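Local coordinates for protein anaphase-promoting complex subunit cut9 (Schizosaccharomyces pombe, PDB 2XPI) that serves as a TPR-repeat subunit of the anaphase-promoting complex, the E3 ubiquitin ligase that controls progression through mitosis and the G1 phase, at residues P117-C128 with L145-L155; Y444-M452 with L476-V484. All coordinates share one frame; numbering follows the deposited sequence.

How the interactions relate
From the N terminus, interaction 1 comes first. It joins helix 117-129 of TPR 2 to the start of helix 150-162 of TPR 3 and closes a loop that contains helix 133-142. Interaction 2 repeats the scheme farther along. It joins helix 442-454 of TPR 11 to helix 475-487 of TPR 12, and helix 457-470 lies in the loop between them. The two loops follow one another in series and neither nest nor cross. The centres of interaction 1 and interaction 2 are about 57 Å apart. The two contacts lie on opposite sides of the chain's centre. Interaction 1 belongs to the repeats that mediate homodimerization, interaction 2 to those that bind hcn1.

Interaction 1: residues P117-C128 with L145-L155; sequences PNDAFWLAQVYC and LYNRSSACRYL
F121 lays one face of its ring over the methyl of A151, whose CB stands 4.0 Å from the ring centroid, a CH-pi contact. Its CG is anti to the backbone N (chi1 168°), which swings the ring across to helix 150-155. C152 packs nearer the backbone: its SG lies 3.9 Å from F121 CB. Replacing F121 with an alanine would probably open a gap above A151 and strip L155 of one wall of its pocket.

L155 is the knob of this contact, sitting in a hole made by F121, A124, Q125 and C128. Its two methyls divide the work. L155 CD2 reaches A124 CB at 3.6 Å, and L155 CD1 meets C128 SG at 3.8 Å.

At the other end P117 and L145 cross at about a right angle, with L145 CD1 3.7 Å from P117 CB. R148 NH2 comes near the proline ring, 3.8 Å from P117 CG. S149 caps helix 150-155 through a weak bond from C152 N to S149 OG. No hydrogen bond joins the segments, so apolar packing carries the contact.

The helices run in the same direction with their axes 27° apart, as first helices of successive TPR units do. Helix 133-142 packs on both through L140, which touches A124 and L155. L198 of helix 198-212 touches A151, and Q98 of the second subunit packs on C128 and L155.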
loop_
_atom_site.group_PDB
_atom_site.type_symbol
_atom_site.label_atom_id
_atom_site.label_comp_id
_atom_site.label_asym_id
_atom_site.label_seq_id
_atom_site.Cartn_x
_atom_site.Cartn_y
_atom_site.Cartn_z
ATOM N N PRO A 117 -22.321 -5.622 -15.715
ATOM C CA PRO A 117 -21.427 -4.507 -15.392
ATOM C C PRO A 117 -21.246 -4.296 -13.886
ATOM O O PRO A 117 -20.123 -4.103 -13.431
ATOM C CB PRO A 117 -22.144 -3.310 -16.027
ATOM C CG PRO A 117 -22.863 -3.906 -17.214
ATOM C CD PRO A 117 -23.325 -5.252 -16.735
ATOM N N ASN A 118 -22.330 -4.329 -13.124
ATOM C CA ASN A 118 -22.231 -4.169 -11.681
ATOM C C ASN A 118 -21.318 -5.201 -11.046
ATOM O O ASN A 118 -20.658 -4.927 -10.046
ATOM C CB ASN A 118 -23.609 -4.227 -11.046
ATOM C CG ASN A 118 -24.470 -3.065 -11.461
ATOM O OD1 ASN A 118 -25.664 -3.014 -11.162
ATOM N ND2 ASN A 118 -23.863 -2.109 -12.171
ATOM N N ASP A 119 -21.269 -6.389 -11.626
ATOM C CA ASP A 119 -20.382 -7.411 -11.096
ATOM C C ASP A 119 -18.934 -7.169 -11.489
ATOM O O ASP A 119 -18.030 -7.397 -10.690
ATOM C CB ASP A 119 -20.883 -8.805 -11.478
ATOM C CG ASP A 119 -22.191 -9.127 -10.800
ATOM O OD1 ASP A 119 -22.392 -8.610 -9.675
ATOM O OD2 ASP A 119 -23.026 -9.851 -11.385
ATOM N N ALA A 120 -18.724 -6.687 -12.710
ATOM C CA ALA A 120 -17.407 -6.244 -13.150
ATOM C C ALA A 120 -16.909 -5.113 -12.259
ATOM O O ALA A 120 -15.736 -5.074 -11.886
ATOM C CB ALA A 120 -17.467 -5.773 -14.583
ATOM N N PHE A 121 -17.791 -4.179 -11.930
ATOM C CA PHE A 121 -17.416 -3.095 -11.043
ATOM C C PHE A 121 -16.890 -3.613 -9.705
ATOM O O PHE A 121 -15.800 -3.252 -9.257
ATOM C CB PHE A 121 -18.607 -2.180 -10.766
ATOM C CG PHE A 121 -18.360 -1.211 -9.653
ATOM C CD1 PHE A 121 -17.582 -0.075 -9.864
ATOM C CD2 PHE A 121 -18.874 -1.442 -8.388
ATOM C CE1 PHE A 121 -17.333 0.832 -8.826
ATOM C CE2 PHE A 121 -18.628 -0.540 -7.333
ATOM C CZ PHE A 121 -17.851 0.596 -7.558
ATOM N N TRP A 122 -17.687 -4.454 -9.062
ATOM C CA TRP A 122 -17.366 -4.913 -7.721
ATOM C C TRP A 122 -16.121 -5.785 -7.705
ATOM O O TRP A 122 -15.354 -5.763 -6.730
ATOM C CB TRP A 122 -18.570 -5.617 -7.096
ATOM C CG TRP A 122 -19.621 -4.639 -6.652
ATOM C CD1 TRP A 122 -20.889 -4.486 -7.163
ATOM C CD2 TRP A 122 -19.476 -3.645 -5.634
ATOM N NE1 TRP A 122 -21.541 -3.479 -6.499
ATOM C CE2 TRP A 122 -20.695 -2.945 -5.556
ATOM C CE3 TRP A 122 -18.430 -3.281 -4.774
ATOM C CZ2 TRP A 122 -20.904 -1.900 -4.643
ATOM C CZ3 TRP A 122 -18.641 -2.232 -3.864
ATOM C CH2 TRP A 122 -19.867 -1.560 -3.812
ATOM N N LEU A 123 -15.909 -6.526 -8.793
ATOM C CA LEU A 123 -14.707 -7.342 -8.933
ATOM C C LEU A 123 -13.510 -6.409 -9.076
ATOM O O LEU A 123 -12.474 -6.592 -8.427
ATOM C CB LEU A 123 -14.806 -8.234 -10.162
ATOM C CG LEU A 123 -14.036 -9.556 -10.157
ATOM C CD1 LEU A 123 -13.468 -9.887 -11.538
ATOM C CD2 LEU A 123 -12.950 -9.614 -9.095
ATOM N N ALA A 124 -13.664 -5.409 -9.941
ATOM C CA ALA A 124 -12.662 -4.364 -10.114
ATOM C C ALA A 124 -12.291 -3.707 -8.778
ATOM O O ALA A 124 -11.113 -3.429 -8.531
ATOM C CB ALA A 124 -13.161 -3.325 -11.105
ATOM N N GLN A 125 -13.289 -3.474 -7.925
ATOM C CA GLN A 125 -13.084 -2.883 -6.602
ATOM C C GLN A 125 -12.089 -3.672 -5.784
ATOM O O GLN A 125 -11.195 -3.105 -5.137
ATOM C CB GLN A 125 -14.389 -2.867 -5.826
ATOM C CG GLN A 125 -15.143 -1.573 -5.904
ATOM C CD GLN A 125 -14.493 -0.517 -5.066
ATOM O OE1 GLN A 125 -14.978 -0.176 -3.989
ATOM N NE2 GLN A 125 -13.369 -0.008 -5.537
ATOM N N VAL A 126 -12.261 -4.990 -5.807
ATOM C CA VAL A 126 -11.397 -5.883 -5.058
ATOM C C VAL A 126 -9.956 -5.680 -5.526
ATOM O O VAL A 126 -9.036 -5.507 -4.713
ATOM C CB VAL A 126 -11.857 -7.379 -5.197
ATOM C CG1 VAL A 126 -10.921 -8.307 -4.463
ATOM C CG2 VAL A 126 -13.301 -7.563 -4.698
ATOM N N TYR A 127 -9.750 -5.672 -6.833
ATOM C CA TYR A 127 -8.403 -5.487 -7.358
ATOM C C TYR A 127 -7.795 -4.173 -6.895
ATOM O O TYR A 127 -6.599 -4.103 -6.651
ATOM C CB TYR A 127 -8.387 -5.542 -8.885
ATOM C CG TYR A 127 -8.782 -6.876 -9.465
ATOM C CD1 TYR A 127 -8.788 -8.024 -8.673
ATOM C CD2 TYR A 127 -9.150 -6.992 -10.794
ATOM C CE1 TYR A 127 -9.159 -9.259 -9.194
ATOM C CE2 TYR A 127 -9.519 -8.208 -11.325
ATOM C CZ TYR A 127 -9.521 -9.341 -10.517
ATOM O OH TYR A 127 -9.867 -10.558 -11.046
ATOM N N CYS A 128 -8.612 -3.127 -6.790
ATOM C CA CYS A 128 -8.116 -1.828 -6.343
ATOM C C CYS A 128 -7.678 -1.843 -4.902
ATOM O O CYS A 128 -6.735 -1.134 -4.528
ATOM C CB CYS A 128 -9.169 -0.745 -6.502
ATOM S SG CYS A 128 -9.300 -0.130 -8.162
ATOM N N LEU A 145 -16.948 -1.844 -20.874
ATOM C CA LEU A 145 -17.732 -1.605 -19.661
ATOM C C LEU A 145 -17.942 -0.128 -19.359
ATOM O O LEU A 145 -19.061 0.300 -19.087
ATOM C CB LEU A 145 -17.047 -2.237 -18.445
ATOM C CG LEU A 145 -17.519 -3.598 -17.939
ATOM C CD1 LEU A 145 -19.036 -3.680 -17.982
ATOM C CD2 LEU A 145 -16.883 -4.714 -18.735
ATOM N N TYR A 146 -16.855 0.639 -19.383
ATOM C CA TYR A 146 -16.896 2.056 -19.001
ATOM C C TYR A 146 -17.965 2.822 -19.771
ATOM O O TYR A 146 -18.403 3.888 -19.342
ATOM C CB TYR A 146 -15.529 2.721 -19.192
ATOM C CG TYR A 146 -14.953 2.497 -20.561
ATOM C CD1 TYR A 146 -15.225 3.377 -21.602
ATOM C CD2 TYR A 146 -14.154 1.398 -20.821
ATOM C CE1 TYR A 146 -14.708 3.169 -22.867
ATOM C CE2 TYR A 146 -13.634 1.177 -22.077
ATOM C CZ TYR A 146 -13.914 2.066 -23.099
ATOM O OH TYR A 146 -13.393 1.844 -24.355
ATOM N N ASN A 147 -18.388 2.264 -20.902
ATOM C CA ASN A 147 -19.430 2.876 -21.711
ATOM C C ASN A 147 -20.842 2.499 -21.280
ATOM O O ASN A 147 -21.817 3.142 -21.664
ATOM C CB ASN A 147 -19.226 2.526 -23.181
ATOM C CG ASN A 147 -18.639 3.672 -23.967
ATOM O OD1 ASN A 147 -17.864 4.479 -23.440
ATOM N ND2 ASN A 147 -19.012 3.763 -25.237
ATOM N N ARG A 148 -20.950 1.459 -20.472
ATOM C CA ARG A 148 -22.251 0.909 -20.150
ATOM C C ARG A 148 -22.568 1.094 -18.672
ATOM O O ARG A 148 -23.630 0.704 -18.203
ATOM C CB ARG A 148 -22.288 -0.572 -20.535
ATOM C CG ARG A 148 -21.967 -0.816 -22.013
ATOM C CD ARG A 148 -21.310 -2.165 -22.231
ATOM N NE ARG A 148 -22.047 -3.235 -21.569
ATOM C CZ ARG A 148 -21.534 -4.430 -21.301
ATOM N NH1 ARG A 148 -20.276 -4.693 -21.640
ATOM N NH2 ARG A 148 -22.271 -5.356 -20.688
ATOM N N SER A 149 -21.644 1.701 -17.940
ATOM C CA SER A 149 -21.796 1.844 -16.502
ATOM C C SER A 149 -21.042 3.092 -16.047
ATOM O O SER A 149 -19.889 3.279 -16.417
ATOM C CB SER A 149 -21.258 0.579 -15.817
ATOM O OG SER A 149 -21.319 0.644 -14.400
ATOM N N SER A 150 -21.683 3.958 -15.270
ATOM C CA SER A 150 -20.990 5.144 -14.744
ATOM C C SER A 150 -20.018 4.768 -13.626
ATOM O O SER A 150 -18.961 5.392 -13.468
ATOM C CB SER A 150 -21.978 6.192 -14.233
ATOM O OG SER A 150 -22.964 6.470 -15.205
ATOM N N ALA A 151 -20.389 3.753 -12.845
ATOM C CA ALA A 151 -19.516 3.257 -11.800
ATOM C C ALA A 151 -18.247 2.706 -12.431
ATOM O O ALA A 151 -17.145 2.932 -11.934
ATOM C CB ALA A 151 -20.211 2.189 -10.977
ATOM N N CYS A 152 -18.404 1.984 -13.533
ATOM C CA CYS A 152 -17.248 1.401 -14.200
ATOM C C CYS A 152 -16.371 2.488 -14.827
ATOM O O CYS A 152 -15.156 2.364 -14.875
ATOM C CB CYS A 152 -17.687 0.367 -15.239
ATOM S SG CYS A 152 -18.438 -1.168 -14.562
ATOM N N ARG A 153 -16.992 3.561 -15.298
ATOM C CA ARG A 153 -16.248 4.702 -15.823
ATOM C C ARG A 153 -15.481 5.400 -14.693
ATOM O O ARG A 153 -14.281 5.660 -14.803
ATOM C CB ARG A 153 -17.197 5.682 -16.517
ATOM C CG ARG A 153 -16.506 6.730 -17.341
ATOM C CD ARG A 153 -17.505 7.521 -18.173
ATOM N NE ARG A 153 -17.007 7.705 -19.535
ATOM C CZ ARG A 153 -17.403 6.991 -20.585
ATOM N NH1 ARG A 153 -18.336 6.060 -20.447
ATOM N NH2 ARG A 153 -16.876 7.221 -21.779
ATOM N N TYR A 154 -16.176 5.705 -13.607
ATOM C CA TYR A 154 -15.502 6.231 -12.446
ATOM C C TYR A 154 -14.293 5.386 -12.031
ATOM O O TYR A 154 -13.201 5.921 -11.800
ATOM C CB TYR A 154 -16.458 6.335 -11.272
ATOM C CG TYR A 154 -15.763 6.718 -9.995
ATOM C CD1 TYR A 154 -15.313 8.023 -9.797
ATOM C CD2 TYR A 154 -15.558 5.789 -8.983
ATOM C CE1 TYR A 154 -14.663 8.395 -8.625
ATOM C CE2 TYR A 154 -14.914 6.149 -7.800
ATOM C CZ TYR A 154 -14.463 7.453 -7.630
ATOM O OH TYR A 154 -13.833 7.829 -6.466
ATOM N N LEU A 155 -14.490 4.072 -11.921
ATOM C CA LEU A 155 -13.445 3.212 -11.367
ATOM C C LEU A 155 -12.275 3.020 -12.329
ATOM O O LEU A 155 -11.120 2.992 -11.903
ATOM C CB LEU A 155 -14.001 1.871 -10.914
ATOM C CG LEU A 155 -13.001 1.084 -10.063
ATOM C CD1 LEU A 155 -12.434 1.938 -8.945
ATOM C CD2 LEU A 155 -13.639 -0.169 -9.500
#

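Interaction 2: residues Y444-M452 with L476-V484; sequences YLFLGMQHM and LLLNELGVV
L445 sets its two methyls against L476, L477 and E480, where the backbones are nearest. The CA atoms of L445 and L477 are 6.4 Å apart. L445 CD1 lies 3.9 Å from L476 CD1, while L445 CD2 meets the aliphatic CG of E480 at 3.8 Å. F446 adds the edge of its ring, which L476 CD1 approaches near the ring plane.

M449 carries the packing onward. The chain of M449 bends at its last torsion (chi3 57°), and this turns M449 CE back beside the E480 carboxylate, 3.8 Å from E480 OE2. The two side chains cross at about a right angle. The sulfur of M449, SD, also reaches the other methyl of L476, CD2, at 4.0 Å.

The far end is looser. The CA atoms of M452 and V484 stand 8.0 Å apart, and M452, partly exposed, bridges the wider backbone spacing with its long side chain. M452 SD rests against both V483 CG1 and V484 CG2, 3.8 Å from each. The placing of its terminal methyl against E480 is doubtful in the model.

The axes diverge by 31°, in keeping with stacked TPR helices. Both helices belong to repeats that bind hcn1, and a chain of another protein lies against this face. Basic side chains of that chain pack on M449 and on L476.

Chemically, E480 is the odd member of an apolar seam. It is buried, and no hydrogen bond crosses between the helices. Leucine, methionine and valine side chains make up most of the packing between them. Both carboxylate oxygens of E480 find hydrogen bonds outside these segments, OE1 with a polar side chain of the other protein.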
loop_
_atom_site.group_PDB
_atom_site.type_symbol
_atom_site.label_atom_id
_atom_site.label_comp_id
_atom_site.label_asym_id
_atom_site.label_seq_id
_atom_site.Cartn_x
_atom_site.Cartn_y
_atom_site.Cartn_z
ATOM N N TYR A 444 1.193 39.771 5.219
ATOM C CA TYR A 444 1.490 41.175 4.885
ATOM C C TYR A 444 2.186 41.898 6.031
ATOM O O TYR A 444 2.983 42.813 5.809
ATOM C CB TYR A 444 0.223 41.956 4.580
ATOM C CG TYR A 444 -0.439 41.548 3.298
ATOM C CD1 TYR A 444 0.257 40.867 2.328
ATOM C CD2 TYR A 444 -1.765 41.844 3.066
ATOM C CE1 TYR A 444 -0.338 40.495 1.174
ATOM C CE2 TYR A 444 -2.374 41.477 1.913
ATOM C CZ TYR A 444 -1.660 40.805 0.964
ATOM O OH TYR A 444 -2.287 40.425 -0.202
ATOM N N LEU A 445 1.838 41.510 7.251
ATOM C CA LEU A 445 2.531 41.980 8.428
ATOM C C LEU A 445 4.018 41.701 8.272
ATOM O O LEU A 445 4.856 42.605 8.375
ATOM C CB LEU A 445 2.017 41.249 9.657
ATOM C CG LEU A 445 1.957 42.125 10.893
ATOM C CD1 LEU A 445 1.409 41.365 12.088
ATOM C CD2 LEU A 445 3.336 42.685 11.161
ATOM N N PHE A 446 4.341 40.440 8.011
ATOM C CA PHE A 446 5.724 40.023 7.952
ATOM C C PHE A 446 6.447 40.653 6.755
ATOM O O PHE A 446 7.599 41.083 6.864
ATOM C CB PHE A 446 5.814 38.502 7.910
ATOM C CG PHE A 446 5.181 37.814 9.098
ATOM C CD1 PHE A 446 5.163 38.414 10.335
ATOM C CD2 PHE A 446 4.628 36.542 8.974
ATOM C CE1 PHE A 446 4.584 37.772 11.435
ATOM C CE2 PHE A 446 4.047 35.892 10.070
ATOM C CZ PHE A 446 4.023 36.500 11.292
ATOM N N LEU A 447 5.776 40.701 5.610
ATOM C CA LEU A 447 6.338 41.380 4.452
ATOM C C LEU A 447 6.652 42.849 4.803
ATOM O O LEU A 447 7.674 43.375 4.401
ATOM C CB LEU A 447 5.379 41.318 3.257
ATOM C CG LEU A 447 5.523 40.306 2.108
ATOM C CD1 LEU A 447 6.891 39.653 2.092
ATOM C CD2 LEU A 447 4.417 39.257 2.151
ATOM N N GLY A 448 5.769 43.498 5.555
ATOM C CA GLY A 448 5.990 44.867 5.974
ATOM C C GLY A 448 7.238 45.020 6.838
ATOM O O GLY A 448 8.070 45.900 6.593
ATOM N N MET A 449 7.371 44.155 7.842
ATOM C CA MET A 449 8.480 44.195 8.788
ATOM C C MET A 449 9.811 43.944 8.123
ATOM O O MET A 449 10.839 44.525 8.501
ATOM C CB MET A 449 8.275 43.158 9.877
ATOM C CG MET A 449 7.038 43.432 10.745
ATOM S SD MET A 449 6.745 42.045 11.854
ATOM C CE MET A 449 8.353 42.047 12.655
ATOM N N GLN A 450 9.792 43.074 7.130
ATOM C CA GLN A 450 11.001 42.720 6.423
ATOM C C GLN A 450 11.396 43.855 5.478
ATOM O O GLN A 450 12.589 44.118 5.289
ATOM C CB GLN A 450 10.791 41.410 5.662
ATOM C CG GLN A 450 12.053 40.635 5.443
ATOM C CD GLN A 450 12.731 40.304 6.742
ATOM O OE1 GLN A 450 13.953 40.379 6.858
ATOM N NE2 GLN A 450 11.942 39.963 7.740
ATOM N N HIS A 451 10.406 44.535 4.889
ATOM C CA HIS A 451 10.692 45.684 4.028
ATOM C C HIS A 451 11.133 46.927 4.809
ATOM O O HIS A 451 11.864 47.769 4.292
ATOM C CB HIS A 451 9.529 45.993 3.094
ATOM C CG HIS A 451 9.498 45.124 1.871
ATOM N ND1 HIS A 451 10.456 45.195 0.880
ATOM C CD2 HIS A 451 8.630 44.158 1.483
ATOM C CE1 HIS A 451 10.181 44.308 -0.061
ATOM N NE2 HIS A 451 9.080 43.668 0.281
ATOM N N MET A 452 10.707 47.032 6.060
ATOM C CA MET A 452 11.279 48.026 6.956
ATOM C C MET A 452 12.787 47.850 7.095
ATOM O O MET A 452 13.535 48.821 6.996
ATOM C CB MET A 452 10.620 47.964 8.324
ATOM C CG MET A 452 9.361 48.759 8.370
ATOM S SD MET A 452 8.792 49.041 10.035
ATOM C CE MET A 452 7.698 47.645 10.246
ATOM N N LEU A 476 1.191 43.425 17.362
ATOM C CA LEU A 476 2.427 43.402 16.577
ATOM C C LEU A 476 2.322 44.335 15.380
ATOM O O LEU A 476 3.308 44.923 14.940
ATOM C CB LEU A 476 2.663 41.987 16.068
ATOM C CG LEU A 476 4.091 41.511 15.795
ATOM C CD1 LEU A 476 4.093 40.423 14.688
ATOM C CD2 LEU A 476 5.027 42.669 15.443
ATOM N N LEU A 477 1.113 44.449 14.854
ATOM C CA LEU A 477 0.836 45.252 13.689
ATOM C C LEU A 477 0.817 46.714 14.065
ATOM O O LEU A 477 1.292 47.558 13.308
ATOM C CB LEU A 477 -0.528 44.863 13.132
ATOM C CG LEU A 477 -1.123 45.742 12.040
ATOM C CD1 LEU A 477 -0.303 45.663 10.771
ATOM C CD2 LEU A 477 -2.536 45.291 11.789
ATOM N N LEU A 478 0.251 47.020 15.234
ATOM C CA LEU A 478 0.207 48.400 15.720
ATOM C C LEU A 478 1.607 48.869 16.064
ATOM O O LEU A 478 1.969 50.012 15.824
ATOM C CB LEU A 478 -0.729 48.539 16.920
ATOM C CG LEU A 478 -2.204 48.251 16.614
ATOM C CD1 LEU A 478 -3.020 48.237 17.888
ATOM C CD2 LEU A 478 -2.771 49.259 15.624
ATOM N N ASN A 479 2.409 47.977 16.618
ATOM C CA ASN A 479 3.807 48.301 16.802
ATOM C C ASN A 479 4.479 48.645 15.476
ATOM O O ASN A 479 5.150 49.647 15.367
ATOM C CB ASN A 479 4.571 47.182 17.514
ATOM C CG ASN A 479 6.038 47.520 17.690
ATOM O OD1 ASN A 479 6.852 47.277 16.805
ATOM N ND2 ASN A 479 6.373 48.123 18.813
ATOM N N GLU A 480 4.282 47.816 14.459
ATOM C CA GLU A 480 4.923 48.055 13.169
ATOM C C GLU A 480 4.432 49.339 12.485
ATOM O O GLU A 480 5.212 50.061 11.876
ATOM C CB GLU A 480 4.770 46.841 12.252
ATOM C CG GLU A 480 5.259 45.546 12.866
ATOM C CD GLU A 480 6.714 45.610 13.324
ATOM O OE1 GLU A 480 7.555 46.118 12.554
ATOM O OE2 GLU A 480 7.023 45.150 14.453
ATOM N N LEU A 481 3.143 49.624 12.569
ATOM C CA LEU A 481 2.633 50.880 12.042
ATOM C C LEU A 481 3.254 52.065 12.790
ATOM O O LEU A 481 3.423 53.151 12.229
ATOM C CB LEU A 481 1.118 50.929 12.182
ATOM C CG LEU A 481 0.334 50.180 11.119
ATOM C CD1 LEU A 481 -1.091 49.927 11.601
ATOM C CD2 LEU A 481 0.370 50.975 9.817
ATOM N N GLY A 482 3.599 51.837 14.058
ATOM C CA GLY A 482 4.159 52.875 14.903
ATOM C C GLY A 482 5.614 53.152 14.588
ATOM O O GLY A 482 6.052 54.292 14.632
ATOM N N VAL A 483 6.363 52.105 14.268
ATOM C CA VAL A 483 7.749 52.255 13.854
ATOM C C VAL A 483 7.848 52.991 12.513
ATOM O O VAL A 483 8.876 53.576 12.177
ATOM C CB VAL A 483 8.445 50.891 13.750
ATOM C CG1 VAL A 483 9.807 51.036 13.091
ATOM C CG2 VAL A 483 8.589 50.288 15.132
ATOM N N VAL A 484 6.758 52.970 11.762
ATOM C CA VAL A 484 6.713 53.595 10.455
ATOM C C VAL A 484 6.383 55.068 10.624
ATOM O O VAL A 484 7.018 55.920 10.021
ATOM C CB VAL A 484 5.699 52.855 9.519
ATOM C CG1 VAL A 484 5.018 53.793 8.548
ATOM C CG2 VAL A 484 6.396 51.731 8.787
#